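Local atomic coordinates of DNA helicase RecQ (Deinococcus radiodurans, PDB entry 4Q48), a protein that probably couples ATP hydrolysis to the unwinding of duplex DNA while translocating in the 3'-5' direction. Residues G50-C55 / L179-D184; L141-E146 / P175-T180; A417-S422 / K468-V473. All coordinates share one frame; numbering follows the deposited sequence.

Contact 1. Residues G50-C55 / L179-D184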
ATOM      1  N   GLY A  50      11.379 -11.498   1.420  1.00 48.67           N
ATOM      2  CA  GLY A  50      12.493 -11.722   2.323  1.00 53.12           C
ATOM      3  C   GLY A  50      13.592 -10.674   2.195  1.00 60.57           C
ATOM      4  O   GLY A  50      14.614 -10.745   2.901  1.00 60.17           O
ATOM      5  N   GLY A  51      13.392  -9.725   1.277  1.00 52.09           N
ATOM      6  CA  GLY A  51      14.277  -8.589   1.116  1.00 52.67           C
ATOM      7  C   GLY A  51      13.882  -7.554   2.164  1.00 62.02           C
ATOM      8  O   GLY A  51      14.739  -6.944   2.808  1.00 62.27           O
ATOM      9  N   LYS A  52      12.576  -7.393   2.377  1.00 55.40           N
ATOM     10  CA  LYS A  52      12.085  -6.540   3.455  1.00 50.88           C
ATOM     11  C   LYS A  52      12.445  -7.059   4.843  1.00 54.16           C
ATOM     12  O   LYS A  52      12.567  -6.278   5.776  1.00 58.00           O
ATOM     13  CB  LYS A  52      10.571  -6.369   3.368  1.00 51.87           C
ATOM     14  CG  LYS A  52      10.083  -5.082   4.011  1.00 43.80           C
ATOM     15  CD  LYS A  52       8.584  -4.966   3.988  1.00 40.79           C
ATOM     16  CE  LYS A  52       7.960  -5.942   4.961  1.00 47.12           C
ATOM     17  NZ  LYS A  52       6.627  -5.479   5.409  1.00 56.57           N
ATOM     18  N   SER A  53      12.552  -8.371   5.008  1.00 55.23           N
ATOM     19  CA  SER A  53      12.907  -8.928   6.308  1.00 51.27           C
ATOM     20  C   SER A  53      14.388  -8.697   6.579  1.00 52.55           C
ATOM     21  O   SER A  53      14.796  -8.505   7.715  1.00 48.46           O
ATOM     22  CB  SER A  53      12.577 -10.407   6.372  1.00 49.22           C
ATOM     23  OG  SER A  53      11.181 -10.578   6.263  1.00 55.83           O
ATOM     24  N   LEU A  54      15.176  -8.721   5.508  1.00 55.46           N
ATOM     25  CA  LEU A  54      16.615  -8.474   5.532  1.00 53.33           C
ATOM     26  C   LEU A  54      16.982  -7.194   6.288  1.00 54.44           C
ATOM     27  O   LEU A  54      18.054  -7.073   6.875  1.00 51.25           O
ATOM     28  CB  LEU A  54      17.104  -8.361   4.093  1.00 56.46           C
ATOM     29  CG  LEU A  54      18.564  -8.137   3.734  1.00 65.25           C
ATOM     30  CD1 LEU A  54      19.387  -9.360   4.078  1.00 72.74           C
ATOM     31  CD2 LEU A  54      18.665  -7.831   2.262  1.00 68.41           C
ATOM     32  N   CYS A  55      16.071  -6.234   6.235  1.00 53.37           N
ATOM     33  CA  CYS A  55      16.292  -4.897   6.734  1.00 47.57           C
ATOM     34  C   CYS A  55      16.330  -4.806   8.254  1.00 54.81           C
ATOM     35  O   CYS A  55      16.768  -3.791   8.805  1.00 58.25           O
ATOM     36  CB  CYS A  55      15.224  -3.976   6.162  1.00 50.97           C
ATOM     37  SG  CYS A  55      15.418  -3.760   4.363  1.00 62.80           S
ATOM     38  N   LEU A 179       8.674  -1.168   9.344  1.00 46.33           N
ATOM     39  CA  LEU A 179       8.576  -1.533   7.944  1.00 44.94           C
ATOM     40  C   LEU A 179       7.136  -1.820   7.551  1.00 52.53           C
ATOM     41  O   LEU A 179       6.376  -2.401   8.339  1.00 57.18           O
ATOM     42  CB  LEU A 179       9.457  -2.749   7.653  1.00 50.68           C
ATOM     43  CG  LEU A 179      10.832  -2.780   8.328  1.00 48.64           C
ATOM     44  CD1 LEU A 179      10.759  -3.612   9.610  1.00 46.95           C
ATOM     45  CD2 LEU A 179      11.889  -3.317   7.389  1.00 47.73           C
ATOM     46  N   THR A 180       6.715  -1.335   6.390  1.00 51.67           N
ATOM     47  CA  THR A 180       5.358  -1.636   5.942  1.00 55.11           C
ATOM     48  C   THR A 180       5.296  -1.876   4.429  1.00 54.20           C
ATOM     49  O   THR A 180       6.189  -1.471   3.675  1.00 50.41           O
ATOM     50  CB  THR A 180       4.349  -0.516   6.340  1.00 56.33           C
ATOM     51  OG1 THR A 180       3.016  -0.909   5.975  1.00 53.86           O
ATOM     52  CG2 THR A 180       4.702   0.811   5.687  1.00 47.35           C
ATOM     53  N   ALA A 181       4.222  -2.529   3.997  1.00 62.12           N
ATOM     54  CA  ALA A 181       3.985  -2.803   2.584  1.00 56.98           C
ATOM     55  C   ALA A 181       2.786  -1.998   2.112  1.00 63.80           C
ATOM     56  O   ALA A 181       2.449  -2.006   0.930  1.00 69.99           O
ATOM     57  CB  ALA A 181       3.773  -4.288   2.336  1.00 56.24           C
ATOM     58  N   THR A 182       2.118  -1.324   3.040  1.00 59.08           N
ATOM     59  CA  THR A 182       0.980  -0.513   2.655  1.00 63.36           C
ATOM     60  C   THR A 182       1.313   0.895   3.112  1.00 69.50           C
ATOM     61  O   THR A 182       1.229   1.233   4.299  1.00 65.59           O
ATOM     62  CB  THR A 182      -0.333  -0.996   3.282  1.00 76.56           C
ATOM     63  OG1 THR A 182      -0.589  -0.264   4.497  1.00 78.02           O
ATOM     64  CG2 THR A 182      -0.264  -2.511   3.556  1.00 65.92           C
ATOM     65  N   ALA A 183       1.571   1.748   2.133  1.00 72.23           N
ATOM     66  CA  ALA A 183       2.157   3.056   2.385  1.00 69.00           C
ATOM     67  C   ALA A 183       1.201   4.217   2.113  1.00 69.08           C
ATOM     68  O   ALA A 183       1.618   5.264   1.604  1.00 65.73           O
ATOM     69  CB  ALA A 183       3.437   3.209   1.559  1.00 59.30           C
ATOM     70  N   ASP A 184      -0.079   4.014   2.431  1.00 68.33           N
ATOM     71  CA  ASP A 184      -1.070   5.096   2.439  1.00 69.73           C
ATOM     72  C   ASP A 184      -0.510   6.382   3.093  1.00 69.07           C
ATOM     73  O   ASP A 184       0.158   6.334   4.125  1.00 70.36           O
ATOM     74  CB  ASP A 184      -2.346   4.621   3.138  1.00 71.98           C
ATOM     75  CG  ASP A 184      -3.562   5.433   2.752  1.00 69.17           C
ATOM     76  OD1 ASP A 184      -3.393   6.492   2.128  1.00 77.56           O
ATOM     77  OD2 ASP A 184      -4.696   5.008   3.058  1.00 75.10           O
TER
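Leu179 pushes one methyl of its side chain against the P-loop helix, where Leu179 CD2 lies 3.4 Å from Lys52 O and 3.6 Å from Cys55 CB. The helix begins in the Walker A motif of the first RecA-like domain, and Gly51, Lys52 and Ser53 belong to its ADP site. The chain is the catalytic core of a longer RecQ protein, with two RecA-like domains, a zinc-binding region and the RQC domain. The segment 179-184 carries the end of a sheet strand and the Thr-Ala-Thr sequence that corresponds to helicase motif III. The Lys52 chain leaves the helix with CG trans to the amide nitrogen (chi1 -155°) and kinks at chi3; Lys52 CG passes 4.2 Å from Leu179 CD2, and the ammonium arrives at the strand end. There Lys52 NZ stands 4.0 Å from Thr180 C and 4.4 Å from Ala181 CB. No hydrogen bond joins the two segments, so these are van der Waals contacts, and the charge of the lysine is met by Asp145.

In the next shell, strand 42-45 is the neighbour in the sheet: Thr180 bonds through its backbone with Val44 and Met46, while Leu179 rests on Val44. Cys55 is backed by Ile32 and by the ADP-binding Gln29, both on helix 29-37. Thr180 CB points away from the helix, and His148 of the DEAH motif hydrogen-bonds to the Thr180 hydroxyl. The same oxygen closes an ST turn that shapes the Thr-Ala-Thr loop: Thr182 N donates to Thr180 OG1 over 3.1 Å, nearly straight at 164°.

Contact 2. Residues L141-E146 / P175-T180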
ATOM      1  N   LEU A 141      17.926  -4.178  18.783  1.00 35.40           N
ATOM      2  CA  LEU A 141      16.978  -3.194  18.254  1.00 34.61           C
ATOM      3  C   LEU A 141      15.537  -3.629  18.417  1.00 33.97           C
ATOM      4  O   LEU A 141      15.250  -4.728  18.873  1.00 32.36           O
ATOM      5  CB  LEU A 141      17.249  -2.931  16.770  1.00 40.01           C
ATOM      6  CG  LEU A 141      17.185  -4.181  15.873  1.00 37.66           C
ATOM      7  CD1 LEU A 141      15.800  -4.314  15.176  1.00 36.43           C
ATOM      8  CD2 LEU A 141      18.333  -4.215  14.870  1.00 36.06           C
ATOM      9  N   PHE A 142      14.634  -2.735  18.040  1.00 39.06           N
ATOM     10  CA  PHE A 142      13.229  -3.062  17.827  1.00 36.34           C
ATOM     11  C   PHE A 142      12.863  -2.904  16.356  1.00 40.63           C
ATOM     12  O   PHE A 142      13.067  -1.825  15.783  1.00 44.01           O
ATOM     13  CB  PHE A 142      12.339  -2.160  18.662  1.00 32.78           C
ATOM     14  CG  PHE A 142      12.419  -2.413  20.123  1.00 36.08           C
ATOM     15  CD1 PHE A 142      11.829  -3.538  20.674  1.00 36.57           C
ATOM     16  CD2 PHE A 142      13.111  -1.542  20.956  1.00 38.79           C
ATOM     17  CE1 PHE A 142      11.889  -3.776  22.052  1.00 37.24           C
ATOM     18  CE2 PHE A 142      13.190  -1.773  22.311  1.00 39.36           C
ATOM     19  CZ  PHE A 142      12.574  -2.899  22.865  1.00 40.44           C
ATOM     20  N   ALA A 143      12.325  -3.961  15.744  1.00 40.18           N
ATOM     21  CA  ALA A 143      11.723  -3.851  14.401  1.00 34.58           C
ATOM     22  C   ALA A 143      10.236  -3.987  14.517  1.00 39.03           C
ATOM     23  O   ALA A 143       9.737  -5.043  14.931  1.00 39.16           O
ATOM     24  CB  ALA A 143      12.254  -4.897  13.482  1.00 39.04           C
ATOM     25  N   ILE A 144       9.519  -2.925  14.160  1.00 42.35           N
ATOM     26  CA  ILE A 144       8.058  -2.981  14.107  1.00 40.48           C
ATOM     27  C   ILE A 144       7.610  -3.301  12.669  1.00 48.28           C
ATOM     28  O   ILE A 144       7.646  -2.441  11.782  1.00 47.17           O
ATOM     29  CB  ILE A 144       7.424  -1.673  14.613  1.00 40.10           C
ATOM     30  CG1 ILE A 144       7.716  -1.483  16.104  1.00 44.73           C
ATOM     31  CG2 ILE A 144       5.933  -1.707  14.475  1.00 48.13           C
ATOM     32  CD1 ILE A 144       8.827  -0.484  16.409  1.00 42.28           C
ATOM     33  N   ASP A 145       7.251  -4.566  12.438  1.00 53.50           N
ATOM     34  CA  ASP A 145       6.776  -4.998  11.127  1.00 56.80           C
ATOM     35  C   ASP A 145       5.279  -4.768  11.025  1.00 56.61           C
ATOM     36  O   ASP A 145       4.563  -4.835  12.035  1.00 52.91           O
ATOM     37  CB  ASP A 145       7.089  -6.471  10.852  1.00 53.66           C
ATOM     38  CG  ASP A 145       7.261  -6.756   9.359  1.00 62.77           C
ATOM     39  OD1 ASP A 145       6.659  -6.012   8.539  1.00 64.09           O
ATOM     40  OD2 ASP A 145       7.996  -7.711   9.005  1.00 58.71           O
ATOM     41  N   GLU A 146       4.825  -4.513   9.799  1.00 52.56           N
ATOM     42  CA  GLU A 146       3.455  -4.081   9.545  1.00 58.00           C
ATOM     43  C   GLU A 146       3.050  -2.889  10.397  1.00 57.36           C
ATOM     44  O   GLU A 146       1.997  -2.912  11.047  1.00 59.39           O
ATOM     45  CB  GLU A 146       2.488  -5.239   9.753  1.00 61.01           C
ATOM     46  CG  GLU A 146       2.368  -6.093   8.500  1.00 67.39           C
ATOM     47  CD  GLU A 146       2.312  -7.553   8.814  1.00 72.85           C
ATOM     48  OE1 GLU A 146       2.551  -7.896   9.990  1.00 78.55           O
ATOM     49  OE2 GLU A 146       2.023  -8.357   7.903  1.00 76.92           O
ATOM     50  N   PRO A 175      17.645   1.451  18.675  1.00 46.51           N
ATOM     51  CA  PRO A 175      17.115   1.761  17.339  1.00 46.11           C
ATOM     52  C   PRO A 175      15.715   1.200  17.104  1.00 41.85           C
ATOM     53  O   PRO A 175      15.412   0.110  17.592  1.00 40.06           O
ATOM     54  CB  PRO A 175      18.113   1.069  16.390  1.00 43.12           C
ATOM     55  CG  PRO A 175      19.325   0.859  17.182  1.00 41.03           C
ATOM     56  CD  PRO A 175      18.857   0.616  18.591  1.00 45.04           C
ATOM     57  N   ARG A 176      14.893   1.948  16.372  1.00 44.09           N
ATOM     58  CA  ARG A 176      13.558   1.512  15.962  1.00 45.68           C
ATOM     59  C   ARG A 176      13.469   1.496  14.439  1.00 48.74           C
ATOM     60  O   ARG A 176      13.604   2.546  13.811  1.00 51.36           O
ATOM     61  CB  ARG A 176      12.468   2.453  16.473  1.00 41.22           C
ATOM     62  CG  ARG A 176      11.873   2.120  17.804  1.00 43.46           C
ATOM     63  CD  ARG A 176      10.879   3.198  18.252  1.00 56.68           C
ATOM     64  NE  ARG A 176      11.321   4.571  17.991  1.00 56.44           N
ATOM     65  CZ  ARG A 176      12.211   5.235  18.715  1.00 54.88           C
ATOM     66  NH1 ARG A 176      12.785   4.653  19.760  1.00 64.08           N
ATOM     67  NH2 ARG A 176      12.536   6.477  18.385  1.00 52.64           N
ATOM     68  N   VAL A 177      13.224   0.346  13.822  1.00 45.05           N
ATOM     69  CA  VAL A 177      12.924   0.389  12.393  1.00 46.85           C
ATOM     70  C   VAL A 177      11.525  -0.171  12.149  1.00 43.29           C
ATOM     71  O   VAL A 177      11.172  -1.258  12.622  1.00 45.10           O
ATOM     72  CB  VAL A 177      13.982  -0.366  11.541  1.00 49.69           C
ATOM     73  CG1 VAL A 177      14.040  -1.851  11.896  1.00 43.57           C
ATOM     74  CG2 VAL A 177      13.688  -0.179  10.076  1.00 47.44           C
ATOM     75  N   ALA A 178      10.704   0.629  11.482  1.00 44.39           N
ATOM     76  CA  ALA A 178       9.321   0.259  11.176  1.00 45.16           C
ATOM     77  C   ALA A 178       9.202  -0.008   9.689  1.00 47.53           C
ATOM     78  O   ALA A 178       9.626   0.800   8.858  1.00 49.27           O
ATOM     79  CB  ALA A 178       8.334   1.347  11.621  1.00 43.73           C
ATOM     80  N   LEU A 179       8.674  -1.168   9.344  1.00 46.33           N
ATOM     81  CA  LEU A 179       8.576  -1.533   7.944  1.00 44.94           C
ATOM     82  C   LEU A 179       7.136  -1.820   7.551  1.00 52.53           C
ATOM     83  O   LEU A 179       6.376  -2.401   8.339  1.00 57.18           O
ATOM     84  CB  LEU A 179       9.457  -2.749   7.653  1.00 50.68           C
ATOM     85  CG  LEU A 179      10.832  -2.780   8.328  1.00 48.64           C
ATOM     86  CD1 LEU A 179      10.759  -3.612   9.610  1.00 46.95           C
ATOM     87  CD2 LEU A 179      11.889  -3.317   7.389  1.00 47.73           C
ATOM     88  N   THR A 180       6.715  -1.335   6.390  1.00 51.67           N
ATOM     89  CA  THR A 180       5.358  -1.636   5.942  1.00 55.11           C
ATOM     90  C   THR A 180       5.296  -1.876   4.429  1.00 54.20           C
ATOM     91  O   THR A 180       6.189  -1.471   3.675  1.00 50.41           O
ATOM     92  CB  THR A 180       4.349  -0.516   6.340  1.00 56.33           C
ATOM     93  OG1 THR A 180       3.016  -0.909   5.975  1.00 53.86           O
ATOM     94  CG2 THR A 180       4.702   0.811   5.687  1.00 47.35           C
TER
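Phe142 N donates to Pro175 O and Val177 N to Phe142 O, the first two rungs of a parallel ladder between strands 141-145 and 176-180. These are the two strands of a beta-alpha-beta crossover through helix 165-170, at the centre of the first RecA-like domain. Ile144 N to Val177 O and Leu179 N to Ile144 O continue the ladder, the latter at 2.9 Å with the donor tilted 23° from the carbonyl plane.

The interior part is close-packed on both faces. On the face covered by helix 50-62, Ala143 CB meets Val177 CG1 at 3.9 Å; that valine methyl is placed between the backbone N and the carbonyl carbon (chi1 62°), which brings it alongside the alanine methyl. Leu179 extends this row with CD1, 4.3 Å from Ala143 CB. On the other face Ile144 CB sits 4.3 Å from Ala178 CB, and Ile144 CD1 reaches Arg176 CG at 4.2 Å. Helix 165-170 covers this side, with Leu167 against both Phe142 and Ile144.

Toward the C-terminal ends the contact opens and turns polar. Asp145 and Glu146, the first two residues of the DEAH motif, are partly exposed, and Glu146 CB points away from the neighbouring strand. Asp145 OD1 accepts Glu146 N at 2.7 Å through its anti lone pair, though the bond is bent. Replacing Asp145 with an alanine would probably leave Lys52 NZ without its carboxylate mate and Glu146 N without this side-chain acceptor. An apolar sheet interior thus gives way to a polar end of the strand, so that the carboxylate emerges beside the ADP site.

Contact 3. Residues A417-S422 / K468-V473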
ATOM      1  N   ALA A 417      -5.739  24.949 -12.361  1.00 28.86           N
ATOM      2  CA  ALA A 417      -5.100  24.323 -11.217  1.00 28.40           C
ATOM      3  C   ALA A 417      -4.182  25.324 -10.543  1.00 30.07           C
ATOM      4  O   ALA A 417      -4.201  25.438  -9.319  1.00 29.58           O
ATOM      5  CB  ALA A 417      -4.337  23.071 -11.613  1.00 25.69           C
ATOM      6  N   GLN A 418      -3.420  26.083 -11.336  1.00 30.67           N
ATOM      7  CA  GLN A 418      -2.511  27.087 -10.766  1.00 28.92           C
ATOM      8  C   GLN A 418      -3.308  28.160 -10.004  1.00 30.08           C
ATOM      9  O   GLN A 418      -2.996  28.470  -8.844  1.00 29.94           O
ATOM     10  CB  GLN A 418      -1.658  27.749 -11.837  1.00 26.96           C
ATOM     11  CG  GLN A 418      -0.691  26.854 -12.609  1.00 28.40           C
ATOM     12  CD  GLN A 418      -0.059  27.595 -13.813  1.00 35.14           C
ATOM     13  OE1 GLN A 418      -0.480  28.704 -14.182  1.00 41.12           O
ATOM     14  NE2 GLN A 418       0.944  26.987 -14.413  1.00 29.77           N
ATOM     15  N   MET A 419      -4.350  28.703 -10.638  1.00 30.12           N
ATOM     16  CA  MET A 419      -5.197  29.678  -9.961  1.00 25.80           C
ATOM     17  C   MET A 419      -5.685  29.138  -8.632  1.00 31.00           C
ATOM     18  O   MET A 419      -5.650  29.825  -7.608  1.00 35.60           O
ATOM     19  CB  MET A 419      -6.387  30.045 -10.793  1.00 23.40           C
ATOM     20  CG  MET A 419      -6.134  31.060 -11.813  1.00 24.05           C
ATOM     21  SD  MET A 419      -7.636  31.265 -12.787  1.00 48.96           S
ATOM     22  CE  MET A 419      -6.894  31.488 -14.415  1.00 38.10           C
ATOM     23  N   ALA A 420      -6.101  27.883  -8.643  1.00 32.52           N
ATOM     24  CA  ALA A 420      -6.677  27.305  -7.449  1.00 33.35           C
ATOM     25  C   ALA A 420      -5.610  27.141  -6.386  1.00 28.91           C
ATOM     26  O   ALA A 420      -5.822  27.537  -5.246  1.00 26.76           O
ATOM     27  CB  ALA A 420      -7.357  25.973  -7.766  1.00 26.43           C
ATOM     28  N   LEU A 421      -4.454  26.606  -6.768  1.00 29.25           N
ATOM     29  CA  LEU A 421      -3.368  26.411  -5.807  1.00 30.50           C
ATOM     30  C   LEU A 421      -2.902  27.761  -5.204  1.00 34.03           C
ATOM     31  O   LEU A 421      -2.602  27.843  -4.008  1.00 28.98           O
ATOM     32  CB  LEU A 421      -2.195  25.670  -6.453  1.00 23.55           C
ATOM     33  CG  LEU A 421      -2.431  24.210  -6.891  1.00 27.23           C
ATOM     34  CD1 LEU A 421      -1.264  23.715  -7.702  1.00 28.22           C
ATOM     35  CD2 LEU A 421      -2.738  23.206  -5.773  1.00 24.31           C
ATOM     36  N   SER A 422      -2.852  28.825  -6.002  1.00 31.80           N
ATOM     37  CA  SER A 422      -2.410  30.080  -5.413  1.00 35.15           C
ATOM     38  C   SER A 422      -3.466  30.575  -4.444  1.00 37.67           C
ATOM     39  O   SER A 422      -3.141  31.040  -3.339  1.00 37.77           O
ATOM     40  CB  SER A 422      -2.103  31.121  -6.469  1.00 29.93           C
ATOM     41  OG  SER A 422      -1.035  30.649  -7.268  1.00 42.36           O
ATOM     42  N   LYS A 468     -19.300  25.102 -10.720  1.00 49.03           N
ATOM     43  CA  LYS A 468     -19.196  23.646 -10.846  1.00 51.42           C
ATOM     44  C   LYS A 468     -17.789  23.184 -11.259  1.00 48.40           C
ATOM     45  O   LYS A 468     -17.293  22.152 -10.796  1.00 46.85           O
ATOM     46  CB  LYS A 468     -20.259  23.114 -11.833  1.00 55.69           C
ATOM     47  CG  LYS A 468     -19.942  23.261 -13.331  1.00 56.41           C
ATOM     48  CD  LYS A 468     -21.038  22.675 -14.228  1.00 54.55           C
ATOM     49  CE  LYS A 468     -20.664  21.274 -14.723  1.00 62.06           C
ATOM     50  NZ  LYS A 468     -21.630  20.696 -15.729  1.00 53.55           N
ATOM     51  N   LEU A 469     -17.150  23.959 -12.117  1.00 42.76           N
ATOM     52  CA  LEU A 469     -15.835  23.620 -12.617  1.00 42.68           C
ATOM     53  C   LEU A 469     -14.760  23.695 -11.525  1.00 48.13           C
ATOM     54  O   LEU A 469     -13.850  22.848 -11.455  1.00 43.20           O
ATOM     55  CB  LEU A 469     -15.471  24.576 -13.740  1.00 40.72           C
ATOM     56  CG  LEU A 469     -14.155  24.277 -14.414  1.00 38.35           C
ATOM     57  CD1 LEU A 469     -14.366  24.283 -15.895  1.00 46.57           C
ATOM     58  CD2 LEU A 469     -13.145  25.319 -13.993  1.00 45.06           C
ATOM     59  N   TRP A 470     -14.859  24.723 -10.685  1.00 40.53           N
ATOM     60  CA  TRP A 470     -13.873  24.929  -9.659  1.00 34.51           C
ATOM     61  C   TRP A 470     -13.924  23.815  -8.667  1.00 36.87           C
ATOM     62  O   TRP A 470     -12.881  23.297  -8.281  1.00 36.62           O
ATOM     63  CB  TRP A 470     -14.078  26.267  -8.972  1.00 36.59           C
ATOM     64  CG  TRP A 470     -13.621  27.376  -9.822  1.00 34.21           C
ATOM     65  CD1 TRP A 470     -14.376  28.400 -10.322  1.00 38.51           C
ATOM     66  CD2 TRP A 470     -12.297  27.578 -10.305  1.00 32.19           C
ATOM     67  NE1 TRP A 470     -13.598  29.226 -11.097  1.00 39.33           N
ATOM     68  CE2 TRP A 470     -12.313  28.742 -11.099  1.00 41.32           C
ATOM     69  CE3 TRP A 470     -11.094  26.889 -10.147  1.00 34.90           C
ATOM     70  CZ2 TRP A 470     -11.161  29.235 -11.733  1.00 43.22           C
ATOM     71  CZ3 TRP A 470      -9.948  27.376 -10.787  1.00 35.22           C
ATOM     72  CH2 TRP A 470      -9.991  28.534 -11.565  1.00 33.38           C
ATOM     73  N   ARG A 471     -15.133  23.422  -8.281  1.00 40.27           N
ATOM     74  CA  ARG A 471     -15.298  22.381  -7.277  1.00 36.95           C
ATOM     75  C   ARG A 471     -14.690  21.113  -7.829  1.00 40.72           C
ATOM     76  O   ARG A 471     -14.071  20.318  -7.093  1.00 43.48           O
ATOM     77  CB  ARG A 471     -16.768  22.168  -6.923  1.00 35.85           C
ATOM     78  CG  ARG A 471     -17.390  23.274  -6.085  1.00 36.12           C
ATOM     79  CD  ARG A 471     -16.604  23.568  -4.805  1.00 40.86           C
ATOM     80  NE  ARG A 471     -16.864  22.608  -3.740  1.00 46.19           N
ATOM     81  CZ  ARG A 471     -17.861  22.724  -2.866  1.00 46.35           C
ATOM     82  NH1 ARG A 471     -18.695  23.762  -2.952  1.00 45.33           N
ATOM     83  NH2 ARG A 471     -18.029  21.802  -1.912  1.00 42.34           N
ATOM     84  N   SER A 472     -14.872  20.944  -9.138  1.00 39.61           N
ATOM     85  CA  SER A 472     -14.308  19.831  -9.886  1.00 37.74           C
ATOM     86  C   SER A 472     -12.769  19.878  -9.910  1.00 38.20           C
ATOM     87  O   SER A 472     -12.103  18.898  -9.532  1.00 33.99           O
ATOM     88  CB  SER A 472     -14.866  19.831 -11.308  1.00 34.24           C
ATOM     89  OG  SER A 472     -14.042  19.058 -12.164  1.00 36.46           O
ATOM     90  N   VAL A 473     -12.218  21.027 -10.319  1.00 36.91           N
ATOM     91  CA  VAL A 473     -10.775  21.234 -10.330  1.00 30.88           C
ATOM     92  C   VAL A 473     -10.235  20.938  -8.938  1.00 33.77           C
ATOM     93  O   VAL A 473      -9.215  20.240  -8.792  1.00 31.72           O
ATOM     94  CB  VAL A 473     -10.383  22.682 -10.731  1.00 30.45           C
ATOM     95  CG1 VAL A 473      -8.986  23.002 -10.271  1.00 34.19           C
ATOM     96  CG2 VAL A 473     -10.490  22.902 -12.228  1.00 31.48           C
TER
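Met419 and Trp470 meet where two helices of the RQC domain, a winged-helix fold, pack at a steep angle. The axes of helices 417-422 and 468-473 pass 10.5 Å apart with a crossing angle of -77°.

The sulfur-aromatic contact comes at the edge of the indole. Met419 SD lies near the ring plane, 5.1 Å from the centroid of the six-membered ring and 78° off its normal. Met419 SD is 3.8 Å from Trp470 CH2, and Met419 CB 4.0 Å from the same Trp470 atom. Trp470 leaves its helix with CG anti to the carbonyl carbon (chi1 -75°), and its six-membered ring leads toward helix 417-422.

Apolar contacts fill the rest. Ala420 CB, pointing at the other helix, faces Trp470 CZ3 and Val473 CG1 together, each at 4.2 Å, so the methyl sits against the notch the two side chains form. Leu474 and Leu477 continue this patch along helix 467-479, and Ile500 of helix 498-501 packs on Ala417.

Polar bonds do not cross between the segments. Trp470 NE1 instead donates to Gly462 O, which helps fix the rotation of the indole. At the edge of the patch, Val473 CG1 reaches the backbone of the first helix, 4.2 Å from Ala417 CA.

Overall arrangement
Contacts 1 and 2 are contiguous, their centres about 9 Å apart. They share Leu179 and Thr180 on strand 176-180, which contact 1 joins to the P-loop helix and contact 2 to strand 139-145. Lys52 of contact 1 and Asp145 of contact 2 are linked by a salt bridge, NZ to OD1 at 3.2 Å, with Lys52 itself part of the ADP site, which is empty in this model. Contact 3 belongs to a separate region, the RQC domain, and lies away from the nucleotide and zinc sites. Its centre is about 37 Å from that of contact 1 and about 40 Å from that of contact 2, with nearest atoms about 18 Å and 26 Å away.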